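Local coordinates for flagellar biosynthetic protein FlhB (Shewanella putrefaciens CN-32, PDB 6Z0W), which is probably required for flagellar rod formation and protein export as part of the type III secretion apparatus, represented here by its cytoplasmic domain, at residues I42-D47 / A73-T78; N61-S66 / A97-L102; S36-V41 / G87-V92. All coordinates share one frame; numbering follows the deposited sequence.

Interaction 1. Residues I42-D47 / A73-T78; sequences IAKGVD and AIYHTT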
# COMPACT_ATOMS: atom_id res chain seq x y z
N ILE A 42 -1.86 -1.13 -7.70
CA ILE A 42 -2.52 -0.55 -8.87
C ILE A 42 -2.35 0.96 -8.94
O ILE A 42 -2.67 1.55 -9.99
CB ILE A 42 -4.02 -0.92 -8.91
CG1 ILE A 42 -4.73 -0.36 -7.67
CG2 ILE A 42 -4.19 -2.41 -8.94
CD1 ILE A 42 -6.21 -0.67 -7.68
N ALA A 43 -1.84 1.59 -7.89
CA ALA A 43 -1.42 2.99 -7.94
C ALA A 43 -0.38 3.22 -6.85
O ALA A 43 -0.42 2.57 -5.80
CB ALA A 43 -2.62 3.93 -7.76
N LYS A 44 0.55 4.13 -7.10
CA LYS A 44 1.51 4.51 -6.09
C LYS A 44 2.04 5.91 -6.40
O LYS A 44 2.06 6.33 -7.55
CB LYS A 44 2.67 3.50 -6.00
CG LYS A 44 3.72 3.56 -7.11
CD LYS A 44 4.85 2.59 -6.70
CE LYS A 44 6.09 2.59 -7.57
NZ LYS A 44 6.99 1.46 -7.16
N GLY A 45 2.48 6.60 -5.36
CA GLY A 45 3.05 7.93 -5.53
C GLY A 45 3.64 8.40 -4.23
O GLY A 45 3.36 7.86 -3.15
N VAL A 46 4.49 9.41 -4.34
CA VAL A 46 5.00 10.04 -3.14
C VAL A 46 4.47 11.46 -3.08
O VAL A 46 3.97 12.01 -4.07
CB VAL A 46 6.54 10.01 -3.03
CG1 VAL A 46 7.04 8.57 -2.98
CG2 VAL A 46 7.18 10.82 -4.18
N ASP A 47 4.59 12.03 -1.89
CA ASP A 47 4.34 13.45 -1.65
C ASP A 47 2.96 13.85 -2.17
O ASP A 47 1.95 13.34 -1.67
CB ASP A 47 5.48 14.26 -2.25
CG ASP A 47 6.83 13.89 -1.62
OD1 ASP A 47 6.84 13.39 -0.47
OD2 ASP A 47 7.88 14.10 -2.27
N ALA A 73 8.27 -0.05 2.08
CA ALA A 73 8.78 -1.29 1.50
C ALA A 73 7.99 -1.70 0.26
O ALA A 73 8.58 -2.13 -0.74
CB ALA A 73 8.76 -2.39 2.55
N ILE A 74 6.67 -1.55 0.29
CA ILE A 74 5.87 -1.84 -0.90
C ILE A 74 6.29 -0.92 -2.05
O ILE A 74 6.57 -1.38 -3.16
CB ILE A 74 4.37 -1.70 -0.62
CG1 ILE A 74 3.87 -2.77 0.34
CG2 ILE A 74 3.58 -1.80 -1.91
CD1 ILE A 74 2.51 -2.43 0.88
N TYR A 75 6.30 0.39 -1.79
CA TYR A 75 6.61 1.36 -2.84
C TYR A 75 7.95 1.03 -3.51
O TYR A 75 8.04 1.03 -4.75
CB TYR A 75 6.64 2.77 -2.25
CG TYR A 75 6.79 3.86 -3.30
CD1 TYR A 75 5.68 4.51 -3.80
CD2 TYR A 75 8.05 4.20 -3.81
CE1 TYR A 75 5.80 5.49 -4.77
CE2 TYR A 75 8.18 5.20 -4.79
CZ TYR A 75 7.05 5.83 -5.26
OH TYR A 75 7.14 6.82 -6.23
N HIS A 76 8.97 0.71 -2.71
CA HIS A 76 10.33 0.52 -3.21
C HIS A 76 10.52 -0.77 -3.98
O HIS A 76 11.48 -0.86 -4.76
CB HIS A 76 11.34 0.54 -2.07
CG HIS A 76 11.44 1.87 -1.39
ND1 HIS A 76 11.66 2.00 -0.04
CD2 HIS A 76 11.35 3.12 -1.88
CE1 HIS A 76 11.70 3.27 0.28
NE2 HIS A 76 11.51 3.98 -0.82
N THR A 77 9.63 -1.75 -3.79
CA THR A 77 9.83 -3.12 -4.25
C THR A 77 8.79 -3.60 -5.26
O THR A 77 8.89 -4.74 -5.73
CB THR A 77 9.83 -4.08 -3.06
OG1 THR A 77 8.52 -4.12 -2.48
CG2 THR A 77 10.85 -3.69 -2.01
N THR A 78 7.79 -2.79 -5.58
CA THR A 78 6.64 -3.21 -6.38
C THR A 78 6.30 -2.12 -7.38
O THR A 78 5.82 -1.05 -6.98
CB THR A 78 5.41 -3.46 -5.48
OG1 THR A 78 5.80 -4.24 -4.34
CG2 THR A 78 4.30 -4.20 -6.26

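Interaction 2. Residues N61-S66 / A97-L102; sequences NIAIVS and AYVFQL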
# COMPACT_ATOMS: atom_id res chain seq x y z
N ASN A 61 -14.49 5.71 -0.15
CA ASN A 61 -14.58 4.95 1.10
C ASN A 61 -13.64 3.74 1.08
O ASN A 61 -14.01 2.63 1.50
CB ASN A 61 -16.02 4.50 1.38
CG ASN A 61 -16.91 5.66 1.78
OD1 ASN A 61 -16.69 6.30 2.81
ND2 ASN A 61 -17.88 5.97 0.94
N ILE A 62 -12.43 3.95 0.58
CA ILE A 62 -11.42 2.90 0.60
C ILE A 62 -10.54 3.11 1.82
O ILE A 62 -10.00 4.21 2.03
CB ILE A 62 -10.61 2.89 -0.70
CG1 ILE A 62 -11.53 2.42 -1.84
CG2 ILE A 62 -9.36 1.99 -0.56
CD1 ILE A 62 -10.98 2.58 -3.22
N ALA A 63 -10.40 2.05 2.64
CA ALA A 63 -9.62 2.15 3.87
C ALA A 63 -8.19 2.64 3.61
O ALA A 63 -7.51 2.17 2.70
CB ALA A 63 -9.59 0.80 4.59
N ILE A 64 -7.77 3.61 4.39
CA ILE A 64 -6.41 4.13 4.35
C ILE A 64 -5.78 3.79 5.69
O ILE A 64 -6.32 4.17 6.74
CB ILE A 64 -6.39 5.64 4.13
CG1 ILE A 64 -7.14 6.01 2.83
CG2 ILE A 64 -4.95 6.14 4.17
CD1 ILE A 64 -7.40 7.50 2.70
N VAL A 65 -4.68 3.05 5.70
CA VAL A 65 -4.08 2.67 6.97
C VAL A 65 -2.62 3.08 6.97
O VAL A 65 -1.94 2.99 5.94
CB VAL A 65 -4.26 1.17 7.29
CG1 VAL A 65 -5.69 0.73 6.94
CG2 VAL A 65 -3.28 0.32 6.53
N SER A 66 -2.15 3.57 8.12
CA SER A 66 -0.77 4.01 8.27
C SER A 66 0.05 2.88 8.87
O SER A 66 -0.14 2.51 10.04
CB SER A 66 -0.66 5.26 9.13
OG SER A 66 0.72 5.57 9.28
N ALA A 97 -6.96 -8.46 5.95
CA ALA A 97 -7.93 -9.07 6.86
C ALA A 97 -8.61 -8.01 7.72
O ALA A 97 -9.84 -7.99 7.84
CB ALA A 97 -7.25 -10.12 7.76
N TYR A 98 -7.82 -7.10 8.30
CA TYR A 98 -8.39 -6.02 9.10
C TYR A 98 -9.36 -5.19 8.27
O TYR A 98 -10.47 -4.86 8.72
CB TYR A 98 -7.28 -5.13 9.66
CG TYR A 98 -7.81 -3.76 10.02
CD1 TYR A 98 -8.46 -3.53 11.23
CD2 TYR A 98 -7.69 -2.69 9.12
CE1 TYR A 98 -8.96 -2.27 11.55
CE2 TYR A 98 -8.19 -1.43 9.44
CZ TYR A 98 -8.82 -1.22 10.65
OH TYR A 98 -9.31 0.03 10.95
N VAL A 99 -8.96 -4.83 7.05
CA VAL A 99 -9.84 -4.03 6.20
C VAL A 99 -11.13 -4.78 5.92
O VAL A 99 -12.23 -4.22 6.07
CB VAL A 99 -9.12 -3.63 4.90
CG1 VAL A 99 -10.13 -3.09 3.87
CG2 VAL A 99 -8.05 -2.59 5.20
N PHE A 100 -11.04 -6.06 5.55
CA PHE A 100 -12.25 -6.83 5.22
C PHE A 100 -13.15 -7.04 6.44
O PHE A 100 -14.36 -7.25 6.27
CB PHE A 100 -11.88 -8.18 4.62
CG PHE A 100 -11.13 -8.09 3.31
CD1 PHE A 100 -11.11 -6.90 2.58
CD2 PHE A 100 -10.41 -9.18 2.84
CE1 PHE A 100 -10.39 -6.83 1.38
CE2 PHE A 100 -9.70 -9.12 1.64
CZ PHE A 100 -9.69 -7.94 0.90
N GLN A 101 -12.60 -7.01 7.65
CA GLN A 101 -13.37 -7.24 8.86
C GLN A 101 -13.94 -5.94 9.47
O GLN A 101 -14.57 -6.01 10.52
CB GLN A 101 -12.51 -7.99 9.87
CG GLN A 101 -12.30 -9.45 9.51
CD GLN A 101 -11.22 -10.11 10.35
OE1 GLN A 101 -10.36 -9.43 10.92
NE2 GLN A 101 -11.25 -11.44 10.42
N LEU A 102 -13.75 -4.80 8.82
CA LEU A 102 -14.29 -3.54 9.32
C LEU A 102 -15.81 -3.57 9.30
O LEU A 102 -16.41 -4.18 8.42
CB LEU A 102 -13.78 -2.39 8.47
CG LEU A 102 -12.47 -1.74 8.89
CD1 LEU A 102 -12.05 -0.68 7.87
CD2 LEU A 102 -12.61 -1.15 10.28

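Interaction 3. Residues S36-V41 / G87-V92; sequences SAAPFV and GLFTAV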
# COMPACT_ATOMS: atom_id res chain seq x y z
N SER A 36 -4.12 -13.04 -9.47
CA SER A 36 -2.82 -13.29 -8.85
C SER A 36 -3.01 -13.81 -7.43
O SER A 36 -3.88 -13.34 -6.69
CB SER A 36 -1.96 -12.02 -8.80
OG SER A 36 -2.18 -11.27 -9.97
N ALA A 37 -2.14 -14.75 -7.06
CA ALA A 37 -2.12 -15.22 -5.68
C ALA A 37 -1.72 -14.10 -4.72
O ALA A 37 -2.21 -14.06 -3.58
CB ALA A 37 -1.14 -16.41 -5.57
N ALA A 38 -0.82 -13.18 -5.16
CA ALA A 38 -0.41 -12.14 -4.20
C ALA A 38 -1.09 -10.80 -4.50
O ALA A 38 -1.39 -10.49 -5.65
CB ALA A 38 1.10 -11.95 -4.23
N PRO A 39 -1.32 -9.96 -3.48
CA PRO A 39 -1.85 -8.62 -3.76
C PRO A 39 -0.92 -7.89 -4.72
O PRO A 39 0.28 -8.17 -4.79
CB PRO A 39 -1.87 -7.94 -2.39
CG PRO A 39 -1.82 -9.05 -1.38
CD PRO A 39 -0.99 -10.13 -2.05
N PHE A 40 -1.49 -6.97 -5.47
CA PHE A 40 -0.71 -6.19 -6.42
C PHE A 40 -0.98 -4.70 -6.22
O PHE A 40 -2.01 -4.28 -5.70
CB PHE A 40 -1.00 -6.58 -7.88
CG PHE A 40 -2.46 -6.83 -8.19
CD1 PHE A 40 -3.25 -5.85 -8.80
CD2 PHE A 40 -3.03 -8.07 -7.92
CE1 PHE A 40 -4.59 -6.10 -9.08
CE2 PHE A 40 -4.35 -8.32 -8.20
CZ PHE A 40 -5.13 -7.34 -8.79
N VAL A 41 -0.03 -3.89 -6.70
CA VAL A 41 -0.13 -2.44 -6.57
C VAL A 41 -0.77 -1.90 -7.84
O VAL A 41 -0.29 -2.17 -8.94
CB VAL A 41 1.26 -1.82 -6.32
CG1 VAL A 41 1.25 -0.33 -6.57
CG2 VAL A 41 1.74 -2.16 -4.89
N GLY A 87 8.13 -11.64 0.54
CA GLY A 87 8.47 -11.30 1.91
C GLY A 87 7.47 -10.37 2.58
O GLY A 87 7.51 -10.23 3.81
N LEU A 88 6.59 -9.72 1.80
CA LEU A 88 5.58 -8.81 2.35
C LEU A 88 4.18 -9.39 2.33
O LEU A 88 3.23 -8.70 2.71
CB LEU A 88 5.59 -7.47 1.57
CG LEU A 88 6.93 -6.70 1.64
CD1 LEU A 88 6.82 -5.35 0.90
CD2 LEU A 88 7.34 -6.51 3.11
N PHE A 89 4.02 -10.64 1.90
CA PHE A 89 2.67 -11.17 1.74
C PHE A 89 1.92 -11.19 3.06
O PHE A 89 0.80 -10.67 3.17
CB PHE A 89 2.69 -12.58 1.14
CG PHE A 89 1.32 -13.17 1.02
CD1 PHE A 89 0.55 -12.93 -0.12
CD2 PHE A 89 0.76 -13.91 2.06
CE1 PHE A 89 -0.75 -13.46 -0.23
CE2 PHE A 89 -0.56 -14.42 1.95
CZ PHE A 89 -1.30 -14.19 0.81
N THR A 90 2.49 -11.84 4.08
CA THR A 90 1.77 -11.99 5.34
C THR A 90 1.40 -10.64 5.93
O THR A 90 0.30 -10.47 6.45
CB THR A 90 2.60 -12.80 6.34
OG1 THR A 90 3.92 -12.27 6.38
CG2 THR A 90 2.69 -14.24 5.90
N ALA A 91 2.32 -9.65 5.86
CA ALA A 91 1.99 -8.36 6.44
C ALA A 91 0.85 -7.69 5.69
O ALA A 91 -0.07 -7.13 6.31
CB ALA A 91 3.24 -7.46 6.48
N VAL A 92 0.85 -7.76 4.35
CA VAL A 92 -0.25 -7.18 3.58
C VAL A 92 -1.53 -8.00 3.76
O VAL A 92 -2.64 -7.45 3.83
CB VAL A 92 0.15 -7.06 2.08
CG1 VAL A 92 -1.03 -6.51 1.22
CG2 VAL A 92 1.37 -6.19 1.93

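Interaction 1. Residues I42-D47 / A73-T78
Lys44 and Tyr75 mark the nearest approach of the two backbones, with the CA of Lys44 6.8 Å from the CA of Tyr75. Strand 43-46 passes helix 73-77 almost crosswise: the short axes come within 9.4 Å, and their N-to-C directions differ by 104°. The carbonyls that Lys44 reaches are those of Tyr75, in the last turn, and Thr78, the first residue beyond the helix. Lys44 reaches them with a chain that starts with CG between the backbone N and the carbonyl carbon (chi1 75°) and is extended beyond, carrying it across one face of the Tyr75 ring. Its CD rests 3.6 Å from Tyr75 CD1, a CH-pi contact, and NZ stands 4.5 Å from the ring centroid, only 8° off the normal, a cation-pi pair. From this place over the ring face, NZ donates to Tyr75 O at 2.7 Å, in the carbonyl plane, and to Thr78 O at 2.8 Å, from above that carbonyl's plane. The strand is an outermost one of the mixed sheet in this cytoplasmic domain, and helix 68-77 packs against that sheet, with Val27 of neighbouring strand 25-30 touching both Lys44 and Tyr75. A methionine in place of Lys44 would probably leave the carbonyls of Tyr75 and Thr78 without their shared donor and the helix end without a nearby positive charge. Val46 takes the opposite face of the ring, its CG1 3.6 Å from Tyr75 CZ. At the ring edge, in plane, Gly45 N lies 3.6 Å from Tyr75 CE1, while Tyr25 meets the same ring edge-to-face.

Interaction 2. Residues N61-S66 / A97-L102
Ala63 is the first residue of 61-66 to meet the helix end, its CB pointing at Val99. Both branches of that valine face the methyl: Val99 CG2 is 3.8 Å from Ala63 CB, and Val99 CG1 is 4.0 Å from the same atom. CG1 stands anti to the valine's backbone N (chi1 166°) and CG2 beside it, which turns the fork of the side chain toward Ala63. Leu102, just past the helix, adds a looser touch, with CD1 4.4 Å from Ala63 CB. Ile64 turns the other way, onto Ala57 of helix 47-59; the alternation places helices on both faces of the sheet, an alpha/beta layering in which 64-66 is hydrogen-bonded between strands 17-20 and 114-115. Val65 points back to helix 89-100. Its CG1 lies 4.1 Å from Tyr98 CE2, approaching the ring obliquely, and 4.4 Å from Val99 CG2. Val17 touches both Val65 and Val99, and Ile116 touches Val65 and Tyr98, extending the apolar layer. Since every contact between the two segments is carbon on carbon, with no polar bond fixing direction, the contact probably rests on shape and burial of apolar surface, and is likely to tolerate small shifts.

Interaction 3. Residues S36-V41 / G87-V92
Pro39 lays the methylene edge of its ring against two side chains one helical turn apart. Its CD meets the ring of Phe89 obliquely, 3.7 Å from Phe89 CD1, and the two side chains cross at about a right angle. Its CG turns to Val92, 3.7 Å from Val92 CG1, with Pro39 CB a little farther, at 4.0 Å from the same methyl. Val92 offers that branch because CG1 stands anti to the backbone N (chi1 177°), and the proline and valine side chains slide past each other in opposite directions. The residues met by Pro39 open helix 89-100, where Val92 N bonds to Leu88 O at 3.0 Å. This helix start is thus laid over the approach to strand 40-46, an edge strand of the mixed sheet; Val29 of the adjoining strand 25-30 touches both Pro39 and Val92, which joins the helix start to the sheet. Farther out, the backbone that leads to Pro39 runs along the edge of the Phe89 ring. Ala37 O sits near the ring plane, 3.7 Å from Phe89 CE1, and Ala38 CA is also near that plane, at 4.2 Å from CE1. The Ala38 methyl makes a longer touch, its CB 4.3 Å from Phe89 CD1. The phenyl is therefore flanked along one side by loop backbone, while Val92 on the next turn is buried. The loop has an anchor of its own, for Ala38 N is hydrogen-bonded to Gln83 OE1 and Pro39 pairs through its backbone with Ile84.

Interactions 1 and 3 share strand 40-46 and touch: Ile74 CG2 and Thr78 CG2 each lie 3.5 Å from Val41 CG2, and Leu88 CD1 packs on the backbone at Ala73 and Ile74. Their centres are about 13 Å apart, with interaction 1 nested inside the loop interaction 3 closes. Interactions 2 and 3 use opposite ends of helix 89-100, centres about 15 Å apart. Interactions 1 and 2, about 18 Å between centres, lie on opposite sides of the chain's centre. Asp47 OD1 of interaction 1 accepts a hydrogen bond from His24 N, and Ser66 OG of interaction 2 bonds to Asn21 OD1; Asn21 and His24 end an Asn-Pro-Glu-His stretch probably corresponding to the family's NPTH autocleavage motif.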